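Local coordinates for protein putative N-acetylneuraminate lyase ([Ruminococcus] gnavus ATCC 29149, PDB 6RB7) that belongs to the dihydrodipicolinate synthetase family and folds as a parallel beta/alpha barrel with extra C-terminal helices, present as four copies in its assembly, at residues A[44-49]-A[289-294]; A[116-121]-A[152-157]; A[137-142]-A[168-173]; A[295-300]-A[320-325]. One frame throughout, in Å; residues are numbered along the deposited sequence. Where two conformers were deposited one is given.

Contact 1: A[44-49]-A[289-294]; sequences AFYACY and AVIKAI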
loop_
_atom_site.group_PDB
_atom_site.type_symbol
_atom_site.label_atom_id
_atom_site.label_comp_id
_atom_site.label_asym_id
_atom_site.label_seq_id
_atom_site.Cartn_x
_atom_site.Cartn_y
_atom_site.Cartn_z
ATOM N N ALA A 44 21.494 -6.246 17.077
ATOM C CA ALA A 44 20.933 -7.565 16.749
ATOM C C ALA A 44 22.074 -8.556 16.591
ATOM O O ALA A 44 23.064 -8.299 15.905
ATOM C CB ALA A 44 20.100 -7.507 15.507
ATOM N N PHE A 45 21.942 -9.672 17.262
ATOM C CA PHE A 45 22.891 -10.788 17.214
ATOM C C PHE A 45 22.660 -11.598 15.951
ATOM O O PHE A 45 21.512 -11.968 15.642
ATOM C CB PHE A 45 22.687 -11.640 18.451
ATOM C CG PHE A 45 23.831 -12.581 18.764
ATOM C CD1 PHE A 45 24.904 -12.124 19.505
ATOM C CD2 PHE A 45 23.792 -13.896 18.351
ATOM C CE1 PHE A 45 25.945 -12.982 19.794
ATOM C CE2 PHE A 45 24.839 -14.754 18.637
ATOM C CZ PHE A 45 25.928 -14.288 19.363
ATOM N N TYR A 46 23.706 -11.874 15.188
ATOM C CA TYR A 46 23.568 -12.624 13.919
ATOM C C TYR A 46 23.483 -14.130 14.174
ATOM O O TYR A 46 23.937 -14.651 15.217
ATOM C CB TYR A 46 24.736 -12.305 12.982
ATOM C CG TYR A 46 24.917 -10.834 12.731
ATOM C CD1 TYR A 46 23.843 -10.056 12.328
ATOM C CD2 TYR A 46 26.119 -10.188 12.985
ATOM C CE1 TYR A 46 23.985 -8.694 12.125
ATOM C CE2 TYR A 46 26.280 -8.842 12.755
ATOM C CZ TYR A 46 25.201 -8.075 12.347
ATOM O OH TYR A 46 25.350 -6.722 12.105
ATOM N N ALA A 47 22.900 -14.824 13.200
ATOM C CA ALA A 47 22.937 -16.304 13.131
ATOM C C ALA A 47 24.362 -16.755 12.869
ATOM O O ALA A 47 24.955 -16.323 11.884
ATOM C CB ALA A 47 21.980 -16.848 12.115
ATOM N N CYS A 48 24.892 -17.629 13.722
ATOM C CA CYS A 48 26.272 -18.150 13.602
ATOM C C CYS A 48 26.183 -19.634 13.266
ATOM O O CYS A 48 25.726 -20.438 14.134
ATOM C CB CYS A 48 27.018 -17.957 14.904
ATOM S SG CYS A 48 27.196 -16.223 15.386
ATOM N N TYR A 49 26.613 -19.995 12.059
ATOM C CA TYR A 49 26.510 -21.368 11.565
ATOM C C TYR A 49 27.894 -21.972 11.354
ATOM O O TYR A 49 28.873 -21.270 11.165
ATOM C CB TYR A 49 25.744 -21.450 10.254
ATOM C CG TYR A 49 24.369 -20.818 10.266
ATOM C CD1 TYR A 49 23.318 -21.384 10.959
ATOM C CD2 TYR A 49 24.123 -19.709 9.474
ATOM C CE1 TYR A 49 22.045 -20.834 10.915
ATOM C CE2 TYR A 49 22.852 -19.146 9.423
ATOM C CZ TYR A 49 21.814 -19.737 10.114
ATOM O OH TYR A 49 20.556 -19.178 10.118
ATOM N N ALA A 289 24.570 -11.658 4.707
ATOM C CA ALA A 289 25.704 -12.429 4.099
ATOM C C ALA A 289 26.888 -11.474 3.910
ATOM O O ALA A 289 28.053 -11.885 4.156
ATOM C CB ALA A 289 25.283 -13.052 2.808
ATOM N N VAL A 290 26.621 -10.243 3.457
ATOM C CA VAL A 290 27.684 -9.221 3.306
ATOM C C VAL A 290 28.297 -8.954 4.673
ATOM O O VAL A 290 29.508 -8.937 4.804
ATOM C CB VAL A 290 27.143 -7.931 2.659
ATOM C CG1 VAL A 290 28.157 -6.819 2.720
ATOM C CG2 VAL A 290 26.644 -8.193 1.267
ATOM N N ILE A 291 27.469 -8.744 5.710
ATOM C CA ILE A 291 28.024 -8.418 7.050
ATOM C C ILE A 291 28.882 -9.575 7.572
ATOM O O ILE A 291 29.955 -9.317 8.096
ATOM C CB ILE A 291 26.877 -8.050 8.036
ATOM C CG1 ILE A 291 26.257 -6.706 7.634
ATOM C CG2 ILE A 291 27.408 -8.004 9.455
ATOM C CD1 ILE A 291 25.016 -6.359 8.423
ATOM N N LYS A 292 28.444 -10.831 7.415
ATOM C CA LYS A 292 29.272 -11.945 7.934
ATOM C C LYS A 292 30.609 -11.964 7.198
ATOM O O LYS A 292 31.621 -12.230 7.839
ATOM C CB LYS A 292 28.502 -13.248 7.770
ATOM C CG LYS A 292 27.284 -13.321 8.673
ATOM C CD LYS A 292 26.487 -14.611 8.553
ATOM C CE LYS A 292 25.106 -14.471 9.180
ATOM N NZ LYS A 292 24.429 -15.777 9.228
ATOM N N ALA A 293 30.625 -11.655 5.906
ATOM C CA ALA A 293 31.888 -11.650 5.129
ATOM C C ALA A 293 32.783 -10.477 5.592
ATOM O O ALA A 293 34.021 -10.620 5.681
ATOM C CB ALA A 293 31.616 -11.624 3.659
ATOM N N ILE A 294 32.185 -9.319 5.872
ATOM C CA ILE A 294 32.921 -8.156 6.420
ATOM C C ILE A 294 33.557 -8.561 7.749
ATOM O O ILE A 294 34.725 -8.170 8.005
ATOM C CB ILE A 294 32.012 -6.928 6.586
ATOM C CG1 ILE A 294 31.661 -6.393 5.201
ATOM C CG2 ILE A 294 32.665 -5.883 7.451
ATOM C CD1 ILE A 294 30.561 -5.348 5.199
#

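Contact 2: A[116-121]-A[152-157]; sequences NNTKDS and AQYWNA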
loop_
_atom_site.group_PDB
_atom_site.type_symbol
_atom_site.label_atom_id
_atom_site.label_comp_id
_atom_site.label_asym_id
_atom_site.label_seq_id
_atom_site.Cartn_x
_atom_site.Cartn_y
_atom_site.Cartn_z
ATOM N N ASN A 116 6.060 -18.663 14.559
ATOM C CA ASN A 116 4.817 -18.600 13.769
ATOM C C ASN A 116 3.612 -18.930 14.685
ATOM O O ASN A 116 2.587 -18.261 14.593
ATOM C CB ASN A 116 4.869 -19.567 12.590
ATOM C CG ASN A 116 5.754 -19.148 11.442
ATOM O OD1 ASN A 116 6.464 -18.141 11.509
ATOM N ND2 ASN A 116 5.588 -19.864 10.336
ATOM N N ASN A 117 3.732 -19.982 15.503
ATOM C CA ASN A 117 2.633 -20.362 16.421
ATOM C C ASN A 117 2.906 -19.927 17.854
ATOM O O ASN A 117 4.026 -19.514 18.232
ATOM C CB ASN A 117 2.255 -21.825 16.260
ATOM C CG ASN A 117 3.247 -22.814 16.826
ATOM O OD1 ASN A 117 3.968 -22.496 17.781
ATOM N ND2 ASN A 117 3.267 -24.036 16.280
ATOM N N THR A 118 1.845 -19.931 18.643
ATOM C CA THR A 118 1.945 -19.458 20.045
ATOM C C THR A 118 2.712 -20.476 20.886
ATOM O O THR A 118 3.538 -20.062 21.694
ATOM C CB THR A 118 0.548 -19.189 20.600
ATOM O OG1 THR A 118 -0.107 -18.257 19.741
ATOM C CG2 THR A 118 0.582 -18.689 22.015
ATOM N N LYS A 119 2.497 -21.766 20.688
ATOM C CA LYS A 119 3.113 -22.740 21.638
ATOM C C LYS A 119 4.636 -22.758 21.512
ATOM O O LYS A 119 5.314 -22.840 22.562
ATOM C CB LYS A 119 2.527 -24.137 21.454
ATOM C CG LYS A 119 2.753 -24.793 20.124
ATOM C CD LYS A 119 2.294 -26.276 20.200
ATOM C CE LYS A 119 2.457 -26.978 18.885
ATOM N NZ LYS A 119 2.093 -28.406 19.034
ATOM N N ASP A 120 5.186 -22.610 20.308
ATOM C CA ASP A 120 6.653 -22.548 20.120
ATOM C C ASP A 120 7.159 -21.272 20.790
ATOM O O ASP A 120 8.225 -21.264 21.403
ATOM C CB ASP A 120 7.041 -22.525 18.656
ATOM C CG ASP A 120 6.917 -23.830 17.896
ATOM O OD1 ASP A 120 6.619 -24.894 18.545
ATOM O OD2 ASP A 120 7.155 -23.780 16.669
ATOM N N SER A 121 6.423 -20.174 20.645
ATOM C CA SER A 121 6.800 -18.882 21.277
ATOM C C SER A 121 6.827 -19.022 22.813
ATOM O O SER A 121 7.725 -18.464 23.475
ATOM C CB SER A 121 5.837 -17.806 20.850
ATOM O OG SER A 121 5.713 -17.722 19.421
ATOM N N ALA A 152 -2.939 -9.210 20.850
ATOM C CA ALA A 152 -2.749 -9.055 22.299
ATOM C C ALA A 152 -2.731 -10.420 22.973
ATOM O O ALA A 152 -1.907 -10.657 23.865
ATOM C CB ALA A 152 -3.835 -8.194 22.899
ATOM N N GLN A 153 -3.598 -11.328 22.551
ATOM C CA GLN A 153 -3.657 -12.678 23.195
ATOM C C GLN A 153 -2.320 -13.381 22.947
ATOM O O GLN A 153 -1.821 -14.037 23.858
ATOM C CB GLN A 153 -4.860 -13.468 22.651
ATOM C CG GLN A 153 -4.856 -14.937 23.022
ATOM C CD GLN A 153 -5.936 -15.724 22.288
ATOM O OE1 GLN A 153 -6.965 -15.194 21.893
ATOM N NE2 GLN A 153 -5.695 -17.005 22.059
ATOM N N TYR A 154 -1.753 -13.263 21.746
ATOM C CA TYR A 154 -0.474 -13.902 21.394
ATOM C C TYR A 154 0.627 -13.353 22.305
ATOM O O TYR A 154 1.330 -14.103 22.986
ATOM C CB TYR A 154 -0.188 -13.646 19.933
ATOM C CG TYR A 154 1.158 -14.039 19.368
ATOM C CD1 TYR A 154 1.486 -15.346 19.059
ATOM C CD2 TYR A 154 2.066 -13.048 18.990
ATOM C CE1 TYR A 154 2.662 -15.657 18.387
ATOM C CE2 TYR A 154 3.256 -13.346 18.338
ATOM C CZ TYR A 154 3.550 -14.659 18.021
ATOM O OH TYR A 154 4.683 -14.993 17.332
ATOM N N TRP A 155 0.764 -12.032 22.361
ATOM C CA TRP A 155 1.817 -11.408 23.209
ATOM C C TRP A 155 1.606 -11.747 24.683
ATOM O O TRP A 155 2.582 -12.024 25.380
ATOM C CB TRP A 155 1.881 -9.919 22.958
ATOM C CG TRP A 155 2.438 -9.557 21.617
ATOM C CD1 TRP A 155 3.307 -10.277 20.858
ATOM C CD2 TRP A 155 2.183 -8.344 20.887
ATOM N NE1 TRP A 155 3.619 -9.575 19.722
ATOM C CE2 TRP A 155 2.980 -8.372 19.736
ATOM C CE3 TRP A 155 1.399 -7.203 21.125
ATOM C CZ2 TRP A 155 2.952 -7.364 18.763
ATOM C CZ3 TRP A 155 1.394 -6.201 20.190
ATOM C CH2 TRP A 155 2.150 -6.285 19.022
ATOM N N ASN A 156 0.373 -11.667 25.149
ATOM C CA ASN A 156 0.089 -11.955 26.569
ATOM C C ASN A 156 0.377 -13.427 26.870
ATOM O O ASN A 156 0.807 -13.721 28.018
ATOM C CB ASN A 156 -1.290 -11.466 26.976
ATOM C CG ASN A 156 -1.332 -9.973 27.184
ATOM O OD1 ASN A 156 -2.340 -9.330 26.784
ATOM N ND2 ASN A 156 -0.308 -9.415 27.786
ATOM N N ALA A 157 0.119 -14.344 25.948
ATOM C CA ALA A 157 0.400 -15.778 26.155
ATOM C C ALA A 157 1.889 -15.985 26.259
ATOM O O ALA A 157 2.387 -16.746 27.119
ATOM C CB ALA A 157 -0.191 -16.639 25.071
#

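Contact 3: A[137-142]-A[168-173]; sequences AAIPPI and VIYNIP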
loop_
_atom_site.group_PDB
_atom_site.type_symbol
_atom_site.label_atom_id
_atom_site.label_comp_id
_atom_site.label_asym_id
_atom_site.label_seq_id
_atom_site.Cartn_x
_atom_site.Cartn_y
_atom_site.Cartn_z
ATOM N N ALA A 137 11.235 -10.520 23.752
ATOM C CA ALA A 137 10.613 -9.667 22.724
ATOM C C ALA A 137 9.773 -10.494 21.779
ATOM O O ALA A 137 10.009 -11.708 21.627
ATOM C CB ALA A 137 11.663 -8.898 21.961
ATOM N N ALA A 138 8.835 -9.844 21.081
ATOM C CA ALA A 138 7.999 -10.548 20.093
ATOM C C ALA A 138 7.531 -9.569 19.017
ATOM O O ALA A 138 6.925 -8.546 19.330
ATOM C CB ALA A 138 6.829 -11.194 20.763
ATOM N N ILE A 139 7.805 -9.951 17.774
ATOM C CA ILE A 139 7.041 -9.419 16.614
ATOM C C ILE A 139 5.586 -9.825 16.757
ATOM O O ILE A 139 5.242 -10.701 17.573
ATOM C CB ILE A 139 7.658 -9.887 15.295
ATOM C CG1 ILE A 139 7.636 -11.404 15.130
ATOM C CG2 ILE A 139 9.044 -9.291 15.113
ATOM C CD1 ILE A 139 7.912 -11.841 13.712
ATOM N N PRO A 140 4.680 -9.245 15.984
ATOM C CA PRO A 140 3.311 -9.717 15.943
ATOM C C PRO A 140 3.222 -11.046 15.199
ATOM O O PRO A 140 4.153 -11.495 14.506
ATOM C CB PRO A 140 2.552 -8.651 15.119
ATOM C CG PRO A 140 3.519 -7.530 14.901
ATOM C CD PRO A 140 4.891 -8.143 15.030
ATOM N N PRO A 141 2.022 -11.667 15.218
ATOM C CA PRO A 141 1.729 -12.756 14.294
ATOM C C PRO A 141 1.923 -12.282 12.850
ATOM O O PRO A 141 1.639 -11.124 12.529
ATOM C CB PRO A 141 0.260 -13.073 14.570
ATOM C CG PRO A 141 0.023 -12.557 15.990
ATOM C CD PRO A 141 0.872 -11.301 16.072
ATOM N N ILE A 142 2.405 -13.176 12.012
ATOM C CA ILE A 142 2.741 -12.842 10.603
ATOM C C ILE A 142 1.838 -13.598 9.614
ATOM O O ILE A 142 1.111 -14.531 10.014
ATOM C CB ILE A 142 4.225 -13.126 10.307
ATOM C CG1 ILE A 142 4.588 -14.604 10.382
ATOM C CG2 ILE A 142 5.065 -12.286 11.256
ATOM C CD1 ILE A 142 5.940 -14.911 9.832
ATOM N N VAL A 168 9.220 -6.782 25.539
ATOM C CA VAL A 168 9.334 -5.751 24.458
ATOM C C VAL A 168 8.495 -6.152 23.257
ATOM O O VAL A 168 8.717 -7.227 22.671
ATOM C CB VAL A 168 10.791 -5.539 24.041
ATOM C CG1 VAL A 168 10.907 -4.499 22.950
ATOM C CG2 VAL A 168 11.667 -5.144 25.236
ATOM N N ILE A 169 7.581 -5.270 22.834
ATOM C CA ILE A 169 6.835 -5.468 21.574
ATOM C C ILE A 169 7.728 -5.016 20.430
ATOM O O ILE A 169 8.275 -3.904 20.528
ATOM C CB ILE A 169 5.561 -4.616 21.611
ATOM C CG1 ILE A 169 4.647 -5.045 22.751
ATOM C CG2 ILE A 169 4.877 -4.616 20.250
ATOM C CD1 ILE A 169 3.637 -3.965 23.105
ATOM N N TYR A 170 7.835 -5.801 19.370
ATOM C CA TYR A 170 8.611 -5.406 18.176
ATOM C C TYR A 170 7.623 -5.002 17.090
ATOM O O TYR A 170 6.921 -5.873 16.530
ATOM C CB TYR A 170 9.587 -6.496 17.768
ATOM C CG TYR A 170 10.689 -6.002 16.868
ATOM C CD1 TYR A 170 10.423 -5.603 15.587
ATOM C CD2 TYR A 170 12.003 -5.901 17.320
ATOM C CE1 TYR A 170 11.433 -5.175 14.740
ATOM C CE2 TYR A 170 13.006 -5.399 16.502
ATOM C CZ TYR A 170 12.714 -5.000 15.222
ATOM O OH TYR A 170 13.687 -4.530 14.369
ATOM N N ASN A 171 7.583 -3.695 16.768
ATOM C CA ASN A 171 6.660 -3.151 15.746
ATOM C C ASN A 171 7.374 -3.107 14.405
ATOM O O ASN A 171 8.354 -2.386 14.274
ATOM C CB ASN A 171 6.141 -1.782 16.167
ATOM C CG ASN A 171 5.092 -1.235 15.238
ATOM O OD1 ASN A 171 4.193 -1.978 14.846
ATOM N ND2 ASN A 171 5.209 0.041 14.857
ATOM N N ILE A 172 6.912 -3.889 13.445
ATOM C CA ILE A 172 7.541 -3.957 12.092
ATOM C C ILE A 172 6.442 -4.189 11.059
ATOM O O ILE A 172 6.345 -5.249 10.446
ATOM C CB ILE A 172 8.687 -4.979 12.095
ATOM C CG1 ILE A 172 9.410 -4.977 10.743
ATOM C CG2 ILE A 172 8.230 -6.358 12.545
ATOM C CD1 ILE A 172 10.884 -5.266 10.853
ATOM N N PRO A 173 5.545 -3.203 10.871
ATOM C CA PRO A 173 4.349 -3.406 10.059
ATOM C C PRO A 173 4.681 -3.752 8.613
ATOM O O PRO A 173 3.887 -4.498 7.984
ATOM C CB PRO A 173 3.544 -2.120 10.168
ATOM C CG PRO A 173 4.535 -1.100 10.688
ATOM C CD PRO A 173 5.568 -1.868 11.488
#

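Contact 4: A[295-300]-A[320-325]; sequences LKINEG and IVKEAA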
loop_
_atom_site.group_PDB
_atom_site.type_symbol
_atom_site.label_atom_id
_atom_site.label_comp_id
_atom_site.label_asym_id
_atom_site.label_seq_id
_atom_site.Cartn_x
_atom_site.Cartn_y
_atom_site.Cartn_z
ATOM N N LEU A 295 32.827 -9.225 8.630
ATOM C CA LEU A 295 33.375 -9.570 9.963
ATOM C C LEU A 295 34.506 -10.595 9.816
ATOM O O LEU A 295 35.405 -10.580 10.657
ATOM C CB LEU A 295 32.254 -10.064 10.879
ATOM C CG LEU A 295 31.300 -8.949 11.307
ATOM C CD1 LEU A 295 30.167 -9.533 12.106
ATOM C CD2 LEU A 295 32.057 -7.877 12.054
ATOM N N LYS A 296 34.467 -11.428 8.793
ATOM C CA LYS A 296 35.662 -12.307 8.530
ATOM C C LYS A 296 36.859 -11.439 8.166
ATOM O O LYS A 296 37.947 -11.653 8.734
ATOM C CB LYS A 296 35.320 -13.339 7.453
ATOM C CG LYS A 296 36.487 -14.220 7.045
ATOM C CD LYS A 296 36.006 -15.316 6.082
ATOM C CE LYS A 296 36.964 -16.480 5.926
ATOM N NZ LYS A 296 37.360 -16.992 7.254
ATOM N N ILE A 297 36.721 -10.460 7.264
ATOM C CA ILE A 297 37.845 -9.571 6.848
ATOM C C ILE A 297 38.332 -8.731 8.009
ATOM O O ILE A 297 39.556 -8.677 8.258
ATOM C CB ILE A 297 37.403 -8.685 5.670
ATOM C CG1 ILE A 297 37.079 -9.562 4.479
ATOM C CG2 ILE A 297 38.421 -7.601 5.386
ATOM C CD1 ILE A 297 36.477 -8.820 3.329
ATOM N N ASN A 298 37.420 -8.028 8.701
ATOM C CA ASN A 298 37.843 -6.976 9.650
ATOM C C ASN A 298 38.126 -7.581 11.027
ATOM O O ASN A 298 38.905 -6.947 11.810
ATOM C CB ASN A 298 36.810 -5.857 9.753
ATOM C CG ASN A 298 36.830 -4.904 8.591
ATOM O OD1 ASN A 298 37.787 -4.903 7.802
ATOM N ND2 ASN A 298 35.812 -4.058 8.512
ATOM N N GLU A 299 37.557 -8.739 11.362
ATOM C CA GLU A 299 37.650 -9.289 12.738
ATOM C C GLU A 299 38.148 -10.720 12.769
ATOM O O GLU A 299 38.332 -11.224 13.911
ATOM C CB GLU A 299 36.316 -9.158 13.481
ATOM C CG GLU A 299 35.871 -7.734 13.602
ATOM C CD GLU A 299 36.642 -6.888 14.607
ATOM O OE1 GLU A 299 37.517 -7.461 15.355
ATOM O OE2 GLU A 299 36.352 -5.700 14.660
ATOM N N GLY A 300 38.270 -11.396 11.628
ATOM C CA GLY A 300 38.608 -12.821 11.588
ATOM C C GLY A 300 37.532 -13.687 12.216
ATOM O O GLY A 300 37.821 -14.817 12.648
ATOM N N ILE A 320 32.263 -5.685 -3.465
ATOM C CA ILE A 320 31.362 -4.863 -2.620
ATOM C C ILE A 320 31.689 -5.119 -1.139
ATOM O O ILE A 320 31.762 -4.154 -0.345
ATOM C CB ILE A 320 29.898 -5.180 -2.968
ATOM C CG1 ILE A 320 29.569 -4.701 -4.385
ATOM C CG2 ILE A 320 28.949 -4.573 -1.940
ATOM C CD1 ILE A 320 28.237 -5.217 -4.941
ATOM N N VAL A 321 31.858 -6.383 -0.762
ATOM C CA VAL A 321 32.217 -6.763 0.627
ATOM C C VAL A 321 33.518 -6.047 1.015
ATOM O O VAL A 321 33.609 -5.425 2.063
ATOM C CB VAL A 321 32.370 -8.286 0.763
ATOM C CG1 VAL A 321 33.019 -8.626 2.078
ATOM C CG2 VAL A 321 31.043 -9.006 0.564
ATOM N N LYS A 322 34.543 -6.122 0.169
ATOM C CA LYS A 322 35.845 -5.514 0.524
ATOM C C LYS A 322 35.733 -4.000 0.600
ATOM O O LYS A 322 36.384 -3.399 1.494
ATOM C CB LYS A 322 36.877 -5.927 -0.522
ATOM C CG LYS A 322 37.260 -7.382 -0.397
ATOM C CD LYS A 322 38.214 -7.773 -1.528
ATOM C CE LYS A 322 39.558 -7.058 -1.424
ATOM N NZ LYS A 322 40.151 -6.706 -2.744
ATOM N N GLU A 323 34.982 -3.386 -0.306
ATOM C CA GLU A 323 34.780 -1.918 -0.284
ATOM C C GLU A 323 34.070 -1.519 1.011
ATOM O O GLU A 323 34.544 -0.575 1.697
ATOM C CB GLU A 323 34.009 -1.469 -1.507
ATOM C CG GLU A 323 33.919 0.029 -1.605
ATOM C CD GLU A 323 33.295 0.527 -2.907
ATOM O OE1 GLU A 323 32.677 -0.312 -3.641
ATOM O OE2 GLU A 323 33.373 1.762 -3.163
ATOM N N ALA A 324 32.997 -2.204 1.368
ATOM C CA ALA A 324 32.249 -1.860 2.604
ATOM C C ALA A 324 33.130 -2.072 3.828
ATOM O O ALA A 324 33.096 -1.232 4.743
ATOM C CB ALA A 324 30.977 -2.654 2.696
ATOM N N ALA A 325 33.904 -3.149 3.869
ATOM C CA ALA A 325 34.814 -3.411 4.999
ATOM C C ALA A 325 35.831 -2.274 5.132
ATOM O O ALA A 325 36.062 -1.826 6.241
ATOM C CB ALA A 325 35.492 -4.762 4.842
#

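Contact 1: A[44-49]-A[289-294]
Tyr-46 opens the contact by laying the far end of its ring across Ile-291, the two side chains meeting at about a right angle. The methyl CG2 of Ile-291 is 3.6 Å from CE2 of Tyr-46, and the same methyl stands 3.6 Å from the Tyr-46 OH. Ile-291 CD1, on the other branch, is 3.7 Å from Tyr-46 OH, so both arms hold the phenol end, whose hydroxyl is hydrogen-bonded to the carbonyl of Gly-242. With chi1 at -54°, CG of Tyr-46 sits beside the backbone N and anti to the carbonyl carbon, which sends the ring toward the helix, and the carbonyl oxygen of Ala-44 sits over the rim of one face.

At Ala-47 the contact turns polar. The Lys-292 chain runs out extended from the helix, and its NZ donates to Ala-47 O at 2.8 Å; the C=O...N angle is 138° and the donor is tilted from the carbonyl plane. Glu-83 pairs with this group in a salt bridge and Ala-305 O accepts from it too, so the buried ammonium has three acceptors.

Tyr-49 comes last: its CE2 is 3.7 Å from Lys-292 NZ, an oblique approach, while its hydroxyl is bonded to Glu-83. The geometry joins a loop following the first barrel strand to helix 287-299, one of the C-terminal helices that follow the barrel in this family.

Contact 2: A[116-121]-A[152-157]
Thr-118 meets Tyr-154 at the edge of its ring: OG1 of Thr-118 lies in the ring plane, 3.4 Å from CD1 of Tyr-154, and the threonine and tyrosine side chains run antiparallel alongside one another. The ring gets there because CG of Tyr-154 is turned anti to the backbone N (chi1 172°). Asn-117 O approaches the same edge more distantly, 4.1 Å from Tyr-154 CE1. The other branch of the threonine makes the apolar contact, with Thr-118 CG2 set 3.8 Å from Ala-157 CB.

The hydroxyls of Ser-121 and Tyr-154 find their partners in the loop leading into helix 118-130 rather than in each other. Ser-121 OG and Tyr-154 OH are 3.6 Å apart; Ser-121 OG is bonded to Cys-115 N and Tyr-154 OH to Cys-115 O. Ser-121 OG also donates to Asn-117 O at 2.7 Å, so two bonds grip this hydroxyl. Asn-117 is the N-cap of helix 118-130: its OD1 accepts from Asp-120 N at 2.8 Å with an N-H...O angle of 163°, which fixes the start of the helix.

Across the surface, Thr-118 packs on Glu-308 and Tyr-154 on Pro-309, both of the second subunit, and Asn-116 bonds its counterpart Asn-116 there. Neighbouring outer helices of a beta/alpha barrel thus meet beside a subunit interface.

Contact 3: A[137-142]-A[168-173]
Ala-138 carries both backbone hydrogen bonds of this parallel strand pair. Its N donates to Val-168 O at 3.1 Å, and its O accepts from Tyr-170 N at 2.9 Å; the first is the more bent at hydrogen (146°), while in the second the donor stands above the carbonyl plane. The bridges pair Ala-137 with Val-168 and Ala-138 with Ile-169.

Weaker CA-H...O contacts extend the ladder. Val-168 O, already used by Ala-138 N, also lies 3.1 Å from Ala-137 CA. Tyr-170 O has no polar partner in the model despite its burial; Ile-139 CA points its hydrogen at it almost straight (171°, 3.5 Å), and Pro-140 CD comes within 3.4 Å. Ile-139 N, meanwhile, bonds His-112 NE2.

Apolar contact between side chains is made on the Ala-137 face, where Ala-137 CB stands 4.0 Å from Val-168 CB; Ala-138 and Ile-169 point to the other, where Trp-155 of helix 148-160 packs on both. Past the strand, CG of Tyr-170 lies anti to the backbone N (chi1 -161°), which leaves Tyr-170 CB to meet Ile-139 CG2 at 3.9 Å while the ring leads away, its hydroxyl bonded to Ser-200 OG. Tyr-143 of the second subunit packs on Ile-139.

Strand 135-138, helix 148-160 and strand 166-171 form a beta-alpha-beta crossover, the repeating unit of the beta/alpha barrel, joined here as its strands run out into loops.

Contact 4: A[295-300]-A[320-325]
The axes of helix 295-299 and helix 320-325 approach to 9.8 Å and run at 41° to each other, N-to-C in broadly the same sense, with CA atoms nearest at Asn-298 and Ala-325. Ile-297 faces the partner helix and uses both arms. Its CG1 stands anti to the carbonyl carbon and its CG2 anti to the backbone N, which sends the two branches to different residues. Ile-297 CD1, at the end of the longer branch, rests 3.7 Å from Val-321 CG1, and the same Ile-297 methyl lies 4.1 Å from Lys-322 CG, touching only the root of a lysine whose chain bends away. The shorter branch, Ile-297 CG2, meets Ala-325 CB at 4.1 Å.

Both helices are part of the C-terminal helical extension of the barrel subunit, and the pairing joins the C-terminal end of helix 287-299 to the first half of helix 317-335. It is partly buried: Ile-297 and Lys-322 are exposed, whereas Val-321 and Ala-325 are buried. Val-321 also packs on Ala-293 and Ile-294 of the first helix.

Asn-298 provides the polar clasp. Its ND2 donates to Ala-325 O at 3.2 Å; the N-H...O angle of 171° is nearly straight and the acceptor lies close to the amide plane. Seen from the carbonyl, however, the donor comes in from the side, the C=O...N angle being only 112°. The amide's other arm, Asn-298 OD1, rests 3.7 Å from Ala-325 CB, and the Asn-298 side chain also packs on Ile-328 and Cys-329 further along helix 317-335.

From the N terminus, residues 44-49 leave the first barrel strand and pair with 289-294 only after 239 intervening residues, so contact 1 closes a loop that takes in nearly the whole barrel. Contact 2 closes 30 residues and contact 3 closes 25; both nest inside contact 1 and cross each other, since 116-121, 137-142, 152-157 and 168-173 alternate. They touch where Trp-155 NE1 comes 2.9 Å from Ile-139 O, which binds outer helix and strand pair together. Contact 4, closing 19 residues, opens after contact 1 has closed, yet both use helix 287-299 and touch, with Tyr-46 CE2 4.0 Å from Leu-295 CD1. Contacts 3 and 4 lie on opposite sides of the chain's centre.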